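Local coordinates for nitrate regulatory protein (Klebsiella oxytoca, PDB 4AKK) that senses nitrate and nitrite and, by binding the leader RNA of the nasF operon at its terminator, brings about transcription antitermination, at residues 258-263 with 281-286; 81-85 with 152-156. All coordinates share one frame; numbering follows the deposited sequence.

Contact 1 (258-263 with 281-286) and contact 2 (81-85 with 152-156) both belong to the all-helical nitrate- and nitrite-sensing (NIT) region, their centres about 18 Å apart and each about 19 Å from the centre of the chain. Both segments of contact 2 precede those of contact 1 in the chain. Helix 277-312 connects them: Trp282 and Ala285 touch helix 257-267 in contact 1, while Phe283 packs on Ile82 of contact 2, Phe283 CD1 lying 3.6 Å from Ile82 CD1. Helix 180-212 touches side chains of both contacts. A 1,2-ethanediol that probably entered during crystallisation lies about 4 Å from the side chain of Asn81 in contact 2.

Contact 1 (258-263 with 281-286); sequences EIEQLR and RWFCAQ
Leu262 and Ile259 of the short helix 257-267 pack against Trp282, Ala285 and Gln286 near the start of the long helix 277-312, a mainly apolar helix-helix contact with a polar rim. Leu262 meets the edge of the indole: its CB is 3.5 Å from Trp282 CE3, and its CD1 lies in the plane of the ring. With CG anti to the backbone N (chi1 168°) and the ring turned to chi2 -97°, the six-membered ring of Trp282 reaches the other helix although CB does not point straight at it; Arg263 CG touches the same edge at CH2. Ile259 CG1 rests 3.9 Å from Ala285 CB and Ile259 CG2 3.5 Å from Gln286 NE2, while CD1 lies along the Gln286 amide. The amide nitrogen also sits 3.0 Å above one face of the Trp282 ring, displaced toward its rim. The two helices, consecutive in the helical NIT domain, run roughly antiparallel, their local directions 139° apart and their axes 10.1 Å from each other. Helix 180-212 supplies polar partners to both: Arg203 O accepts the indole NE1 hydrogen, and Glu202 forms a salt bridge with Arg263. Gln286 OE1 is hydrogen-bonded to Arg289 and its NE2 weakly to Glu202, together fixing the turn of the amide. At the rim, the extended Glu258 side chain crosses that of Arg281 without a salt bridge; Glu258 OE2 and Arg281 NE stay 4.8 Å apart, and the guanidinium pairs with Glu277 instead. A water donates to both Glu258 OE1 and Arg281 O, bridging carboxylate and backbone.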
ATOM      1  N   GLU A 258      22.389   9.881 -25.022  1.00 42.92           N
ATOM      2  CA  GLU A 258      23.588  10.320 -24.325  1.00 40.96           C
ATOM      3  C   GLU A 258      23.519   9.942 -22.841  1.00 38.04           C
ATOM      4  O   GLU A 258      24.456   9.363 -22.307  1.00 37.67           O
ATOM      5  CB  GLU A 258      23.811  11.823 -24.490  1.00 42.05           C
ATOM      6  CG  GLU A 258      25.158  12.282 -23.956  1.00 46.39           C
ATOM      7  CD  GLU A 258      25.423  13.755 -24.210  1.00 52.00           C
ATOM      8  OE1 GLU A 258      24.450  14.503 -24.433  1.00 50.89           O
ATOM      9  OE2 GLU A 258      26.606  14.162 -24.173  1.00 51.69           O
ATOM     10  N   ILE A 259      22.405  10.258 -22.185  1.00 38.77           N
ATOM     11  CA  ILE A 259      22.210   9.852 -20.790  1.00 39.44           C
ATOM     12  C   ILE A 259      22.294   8.334 -20.623  1.00 35.74           C
ATOM     13  O   ILE A 259      22.914   7.834 -19.691  1.00 35.55           O
ATOM     14  CB  ILE A 259      20.880  10.363 -20.223  1.00 33.52           C
ATOM     15  CG1 ILE A 259      20.929  11.891 -20.111  1.00 31.34           C
ATOM     16  CG2 ILE A 259      20.607   9.712 -18.859  1.00 35.60           C
ATOM     17  CD1 ILE A 259      19.612  12.558 -19.734  1.00 31.20           C
ATOM     18  N   GLU A 260      21.678   7.599 -21.539  1.00 38.87           N
ATOM     19  CA  GLU A 260      21.724   6.152 -21.465  1.00 41.78           C
ATOM     20  C   GLU A 260      23.144   5.602 -21.563  1.00 37.08           C
ATOM     21  O   GLU A 260      23.508   4.678 -20.836  1.00 42.37           O
ATOM     22  CB  GLU A 260      20.804   5.523 -22.513  1.00 46.09           C
ATOM     23  CG  GLU A 260      19.369   5.365 -22.024  1.00 47.82           C
ATOM     24  CD  GLU A 260      18.391   5.045 -23.145  1.00 56.39           C
ATOM     25  OE1 GLU A 260      18.839   4.847 -24.297  1.00 52.37           O
ATOM     26  OE2 GLU A 260      17.170   4.995 -22.872  1.00 55.97           O
ATOM     27  N   GLN A 261      23.949   6.177 -22.450  1.00 39.89           N
ATOM     28  CA  GLN A 261      25.342   5.748 -22.589  1.00 45.74           C
ATOM     29  C   GLN A 261      26.159   6.073 -21.350  1.00 37.35           C
ATOM     30  O   GLN A 261      26.990   5.274 -20.904  1.00 31.90           O
ATOM     31  CB  GLN A 261      25.995   6.423 -23.790  1.00 40.36           C
ATOM     32  CG  GLN A 261      25.356   6.078 -25.118  1.00 44.60           C
ATOM     33  CD  GLN A 261      25.919   6.929 -26.253  1.00 52.13           C
ATOM     34  OE1 GLN A 261      26.215   8.111 -26.068  1.00 53.63           O
ATOM     35  NE2 GLN A 261      26.067   6.332 -27.430  1.00 39.91           N
ATOM     36  N   LEU A 262      25.946   7.270 -20.813  1.00 33.61           N
ATOM     37  CA  LEU A 262      26.667   7.679 -19.612  1.00 36.21           C
ATOM     38  C   LEU A 262      26.254   6.835 -18.393  1.00 33.54           C
ATOM     39  O   LEU A 262      27.066   6.569 -17.519  1.00 34.57           O
ATOM     40  CB  LEU A 262      26.483   9.180 -19.358  1.00 33.30           C
ATOM     41  CG  LEU A 262      27.195  10.080 -20.389  1.00 39.15           C
ATOM     42  CD1 LEU A 262      26.837  11.559 -20.226  1.00 32.16           C
ATOM     43  CD2 LEU A 262      28.688   9.885 -20.285  1.00 36.35           C
ATOM     44  N   ARG A 263      24.998   6.399 -18.348  1.00 38.01           N
ATOM     45  CA  ARG A 263      24.560   5.530 -17.258  1.00 34.79           C
ATOM     46  C   ARG A 263      25.347   4.225 -17.314  1.00 34.57           C
ATOM     47  O   ARG A 263      25.844   3.732 -16.298  1.00 35.33           O
ATOM     48  CB  ARG A 263      23.063   5.243 -17.350  1.00 30.73           C
ATOM     49  CG  ARG A 263      22.140   6.382 -16.917  1.00 30.51           C
ATOM     50  CD  ARG A 263      20.700   5.969 -17.213  1.00 31.40           C
ATOM     51  NE  ARG A 263      19.702   6.873 -16.657  1.00 33.92           N
ATOM     52  CZ  ARG A 263      18.391   6.722 -16.827  1.00 36.50           C
ATOM     53  NH1 ARG A 263      17.922   5.703 -17.538  1.00 39.55           N
ATOM     54  NH2 ARG A 263      17.542   7.591 -16.289  1.00 37.89           N
ATOM     55  N   ARG A 281      29.046  17.329 -19.117  1.00 34.02           N
ATOM     56  CA  ARG A 281      28.271  16.759 -20.211  1.00 33.42           C
ATOM     57  C   ARG A 281      27.042  16.060 -19.610  1.00 38.77           C
ATOM     58  O   ARG A 281      25.911  16.218 -20.082  1.00 35.43           O
ATOM     59  CB  ARG A 281      29.151  15.770 -20.984  1.00 39.54           C
ATOM     60  CG  ARG A 281      28.697  15.456 -22.400  1.00 51.67           C
ATOM     61  CD  ARG A 281      29.059  16.575 -23.370  1.00 64.19           C
ATOM     62  NE  ARG A 281      30.498  16.837 -23.414  1.00 66.97           N
ATOM     63  CZ  ARG A 281      31.082  17.677 -24.268  1.00 67.57           C
ATOM     64  NH1 ARG A 281      30.348  18.338 -25.156  1.00 67.92           N
ATOM     65  NH2 ARG A 281      32.399  17.855 -24.237  1.00 57.15           N
ATOM     66  N   TRP A 282      27.280  15.302 -18.544  1.00 35.69           N
ATOM     67  CA  TRP A 282      26.216  14.611 -17.823  1.00 35.75           C
ATOM     68  C   TRP A 282      25.221  15.622 -17.269  1.00 30.68           C
ATOM     69  O   TRP A 282      24.020  15.531 -17.517  1.00 33.29           O
ATOM     70  CB  TRP A 282      26.834  13.800 -16.680  1.00 30.67           C
ATOM     71  CG  TRP A 282      25.848  13.266 -15.673  1.00 34.39           C
ATOM     72  CD1 TRP A 282      25.513  13.821 -14.471  1.00 30.32           C
ATOM     73  CD2 TRP A 282      25.097  12.055 -15.776  1.00 30.46           C
ATOM     74  NE1 TRP A 282      24.596  13.033 -13.821  1.00 33.02           N
ATOM     75  CE2 TRP A 282      24.325  11.940 -14.601  1.00 33.36           C
ATOM     76  CE3 TRP A 282      25.008  11.049 -16.747  1.00 31.87           C
ATOM     77  CZ2 TRP A 282      23.473  10.865 -14.373  1.00 33.34           C
ATOM     78  CZ3 TRP A 282      24.156   9.981 -16.519  1.00 39.56           C
ATOM     79  CH2 TRP A 282      23.401   9.898 -15.341  1.00 38.68           C
ATOM     80  N   PHE A 283      25.734  16.593 -16.529  1.00 32.20           N
ATOM     81  CA  PHE A 283      24.885  17.578 -15.870  1.00 37.02           C
ATOM     82  C   PHE A 283      23.976  18.298 -16.871  1.00 34.70           C
ATOM     83  O   PHE A 283      22.770  18.437 -16.655  1.00 34.89           O
ATOM     84  CB  PHE A 283      25.741  18.595 -15.097  1.00 30.58           C
ATOM     85  CG  PHE A 283      24.926  19.600 -14.329  1.00 34.47           C
ATOM     86  CD1 PHE A 283      24.478  19.315 -13.043  1.00 31.23           C
ATOM     87  CD2 PHE A 283      24.589  20.820 -14.894  1.00 33.39           C
ATOM     88  CE1 PHE A 283      23.726  20.239 -12.332  1.00 29.92           C
ATOM     89  CE2 PHE A 283      23.832  21.747 -14.190  1.00 32.89           C
ATOM     90  CZ  PHE A 283      23.397  21.452 -12.911  1.00 35.71           C
ATOM     91  N   CYS A 284      24.563  18.733 -17.981  1.00 36.30           N
ATOM     92  CA  CYS A 284      23.831  19.519 -18.966  1.00 35.45           C
ATOM     93  C   CYS A 284      22.760  18.697 -19.646  1.00 34.95           C
ATOM     94  O   CYS A 284      21.621  19.151 -19.780  1.00 32.85           O
ATOM     95  CB  CYS A 284      24.784  20.140 -19.996  1.00 34.69           C
ATOM     96  SG  CYS A 284      25.814  21.457 -19.271  1.00 49.45           S
ATOM     97  N   ALA A 285      23.119  17.488 -20.071  1.00 31.20           N
ATOM     98  CA  ALA A 285      22.123  16.588 -20.633  1.00 31.96           C
ATOM     99  C   ALA A 285      20.972  16.368 -19.650  1.00 33.14           C
ATOM    100  O   ALA A 285      19.804  16.395 -20.041  1.00 32.41           O
ATOM    101  CB  ALA A 285      22.758  15.262 -21.033  1.00 37.07           C
ATOM    102  N   GLN A 286      21.295  16.152 -18.375  1.00 35.46           N
ATOM    103  CA  GLN A 286      20.261  15.865 -17.369  1.00 32.83           C
ATOM    104  C   GLN A 286      19.417  17.108 -17.113  1.00 32.86           C
ATOM    105  O   GLN A 286      18.221  17.023 -16.908  1.00 30.41           O
ATOM    106  CB  GLN A 286      20.892  15.413 -16.045  1.00 31.86           C
ATOM    107  CG  GLN A 286      21.546  14.055 -16.097  1.00 33.21           C
ATOM    108  CD  GLN A 286      20.539  12.919 -16.049  1.00 33.84           C
ATOM    109  OE1 GLN A 286      19.326  13.146 -16.019  1.00 31.98           O
ATOM    110  NE2 GLN A 286      21.038  11.684 -16.044  1.00 31.82           N
TER
HETATM  111  O   HOH W   1      25.369  17.133 -22.739  1.00 45.35           O

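Contact 2 (81-85 with 152-156); sequences NIWLC and AEEAT
Apolar packing centres on Ala152, whose methyl group points into the last turn of helix 56-85 from the first turn of helix 152-167. Leu84 reaches across it: CD1 lies 3.6 Å from Ala155 CB and 3.8 Å from Ala152 CA, so this methyl sits between two alanines three residues apart, on the same side of their helix. Leu84 CG is anti to its carbonyl carbon (chi1 -65°), and with chi2 at 164° CD1 reaches Ala155. Cys85 adds its sulfur, SG approaching Ala152 CB at 3.8 Å. The local axes are 9.5 Å apart; the nearest CA pair, Asn81 CA and Ala152 CA, is at 5.5 Å, consistent with the small Ala152 at the interface. Within the helical NIT domain the pair is nearly antiparallel, at 163° between N-to-C directions, and joins parts of the chain separated by 66 residues. Helix 180-212 lines the same junction, its Ala207, Ala211 and Ala204 touching Asn81, Cys85 and Thr156.

The polar contact pairs Asn81 with Thr156. Asn81 OD1 lies 3.4 Å from Ala152 CB and 3.1 Å from Thr156 OG1, a weak hydrogen bond from the hydroxyl, and not a settled one, because that proton has another acceptor within reach. The amide and the threonine side chain meet at a slant, one turn along from Ala152.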
ATOM      1  N   ASN A  81      25.756  22.146  -6.589  1.00 34.52           N
ATOM      2  CA  ASN A  81      26.567  20.960  -6.830  1.00 32.64           C
ATOM      3  C   ASN A  81      27.755  21.228  -7.761  1.00 36.85           C
ATOM      4  O   ASN A  81      28.865  20.737  -7.519  1.00 37.58           O
ATOM      5  CB  ASN A  81      25.702  19.829  -7.386  1.00 33.21           C
ATOM      6  CG  ASN A  81      26.170  18.466  -6.934  1.00 49.39           C
ATOM      7  OD1 ASN A  81      26.464  18.266  -5.753  1.00 52.08           O
ATOM      8  ND2 ASN A  81      26.237  17.514  -7.868  1.00 46.10           N
ATOM      9  N   ILE A  82      27.521  22.001  -8.823  1.00 36.77           N
ATOM     10  CA  ILE A  82      28.571  22.299  -9.802  1.00 36.00           C
ATOM     11  C   ILE A  82      29.565  23.306  -9.225  1.00 32.86           C
ATOM     12  O   ILE A  82      30.772  23.174  -9.388  1.00 31.67           O
ATOM     13  CB  ILE A  82      28.000  22.825 -11.146  1.00 39.24           C
ATOM     14  CG1 ILE A  82      27.039  21.812 -11.769  1.00 36.09           C
ATOM     15  CG2 ILE A  82      29.130  23.090 -12.130  1.00 36.99           C
ATOM     16  CD1 ILE A  82      27.735  20.558 -12.285  1.00 39.24           C
ATOM     17  N   TRP A  83      29.039  24.312  -8.544  1.00 31.64           N
ATOM     18  CA  TRP A  83      29.864  25.215  -7.764  1.00 30.59           C
ATOM     19  C   TRP A  83      30.830  24.446  -6.861  1.00 36.06           C
ATOM     20  O   TRP A  83      32.034  24.698  -6.890  1.00 37.30           O
ATOM     21  CB  TRP A  83      28.964  26.142  -6.948  1.00 32.96           C
ATOM     22  CG  TRP A  83      29.667  26.931  -5.924  1.00 35.40           C
ATOM     23  CD1 TRP A  83      29.615  26.748  -4.576  1.00 36.51           C
ATOM     24  CD2 TRP A  83      30.541  28.042  -6.148  1.00 42.08           C
ATOM     25  NE1 TRP A  83      30.401  27.675  -3.943  1.00 35.43           N
ATOM     26  CE2 TRP A  83      30.982  28.483  -4.882  1.00 40.09           C
ATOM     27  CE3 TRP A  83      30.993  28.707  -7.290  1.00 36.71           C
ATOM     28  CZ2 TRP A  83      31.856  29.566  -4.726  1.00 43.46           C
ATOM     29  CZ3 TRP A  83      31.864  29.782  -7.134  1.00 46.00           C
ATOM     30  CH2 TRP A  83      32.286  30.197  -5.860  1.00 41.68           C
ATOM     31  N   LEU A  84      30.315  23.497  -6.071  1.00 32.45           N
ATOM     32  CA  LEU A  84      31.171  22.761  -5.134  1.00 34.83           C
ATOM     33  C   LEU A  84      32.151  21.792  -5.821  1.00 34.26           C
ATOM     34  O   LEU A  84      33.339  21.792  -5.511  1.00 33.99           O
ATOM     35  CB  LEU A  84      30.339  22.046  -4.056  1.00 32.71           C
ATOM     36  CG  LEU A  84      29.544  22.944  -3.095  1.00 30.62           C
ATOM     37  CD1 LEU A  84      28.479  22.149  -2.336  1.00 32.87           C
ATOM     38  CD2 LEU A  84      30.459  23.709  -2.119  1.00 33.67           C
ATOM     39  N   CYS A  85      31.658  20.989  -6.763  1.00 31.40           N
ATOM     40  CA  CYS A  85      32.499  20.027  -7.488  1.00 34.21           C
ATOM     41  C   CYS A  85      33.561  20.684  -8.375  1.00 43.86           C
ATOM     42  O   CYS A  85      34.569  20.057  -8.712  1.00 44.18           O
ATOM     43  CB  CYS A  85      31.643  19.124  -8.385  1.00 36.09           C
ATOM     44  SG  CYS A  85      30.531  17.953  -7.550  1.00 44.27           S
ATOM     45  N   ALA A 152      29.863  18.422  -1.575  1.00 38.49           N
ATOM     46  CA  ALA A 152      28.767  18.367  -2.545  1.00 40.36           C
ATOM     47  C   ALA A 152      27.681  17.356  -2.157  1.00 38.69           C
ATOM     48  O   ALA A 152      26.492  17.673  -2.244  1.00 36.63           O
ATOM     49  CB  ALA A 152      29.292  18.097  -3.953  1.00 30.86           C
ATOM     50  N   GLU A 153      28.077  16.158  -1.720  1.00 36.10           N
ATOM     51  CA  GLU A 153      27.108  15.149  -1.263  1.00 38.49           C
ATOM     52  C   GLU A 153      26.287  15.629  -0.074  1.00 38.85           C
ATOM     53  O   GLU A 153      25.099  15.330   0.008  1.00 39.97           O
ATOM     54  CB  GLU A 153      27.787  13.833  -0.857  1.00 48.10           C
ATOM     55  CG  GLU A 153      28.909  13.405  -1.755  1.00 58.13           C
ATOM     56  CD  GLU A 153      30.250  13.909  -1.275  1.00 55.87           C
ATOM     57  OE1 GLU A 153      30.812  13.268  -0.353  1.00 58.44           O
ATOM     58  OE2 GLU A 153      30.728  14.940  -1.813  1.00 48.19           O
ATOM     59  N   GLU A 154      26.929  16.335   0.858  1.00 34.93           N
ATOM     60  CA  GLU A 154      26.237  16.867   2.039  1.00 38.98           C
ATOM     61  C   GLU A 154      25.227  17.968   1.661  1.00 34.93           C
ATOM     62  O   GLU A 154      24.084  17.959   2.120  1.00 35.55           O
ATOM     63  CB  GLU A 154      27.239  17.387   3.092  1.00 32.46           C
ATOM     64  CG  GLU A 154      28.285  16.361   3.538  1.00 36.78           C
ATOM     65  CD  GLU A 154      29.336  16.941   4.501  1.00 43.89           C
ATOM     66  OE1 GLU A 154      29.678  18.140   4.372  1.00 39.06           O
ATOM     67  OE2 GLU A 154      29.829  16.196   5.384  1.00 38.60           O
ATOM     68  N   ALA A 155      25.657  18.907   0.821  1.00 31.42           N
ATOM     69  CA  ALA A 155      24.771  19.959   0.319  1.00 33.17           C
ATOM     70  C   ALA A 155      23.607  19.364  -0.488  1.00 28.43           C
ATOM     71  O   ALA A 155      22.460  19.780  -0.352  1.00 32.30           O
ATOM     72  CB  ALA A 155      25.556  20.949  -0.526  1.00 33.65           C
ATOM     73  N   THR A 156      23.927  18.380  -1.317  1.00 27.37           N
ATOM     74  CA  THR A 156      22.950  17.643  -2.094  1.00 30.60           C
ATOM     75  C   THR A 156      21.897  16.975  -1.213  1.00 31.89           C
ATOM     76  O   THR A 156      20.700  17.063  -1.499  1.00 33.57           O
ATOM     77  CB  THR A 156      23.651  16.574  -2.963  1.00 30.99           C
ATOM     78  OG1 THR A 156      23.989  17.154  -4.222  1.00 42.70           O
ATOM     79  CG2 THR A 156      22.732  15.366  -3.197  1.00 40.90           C
TER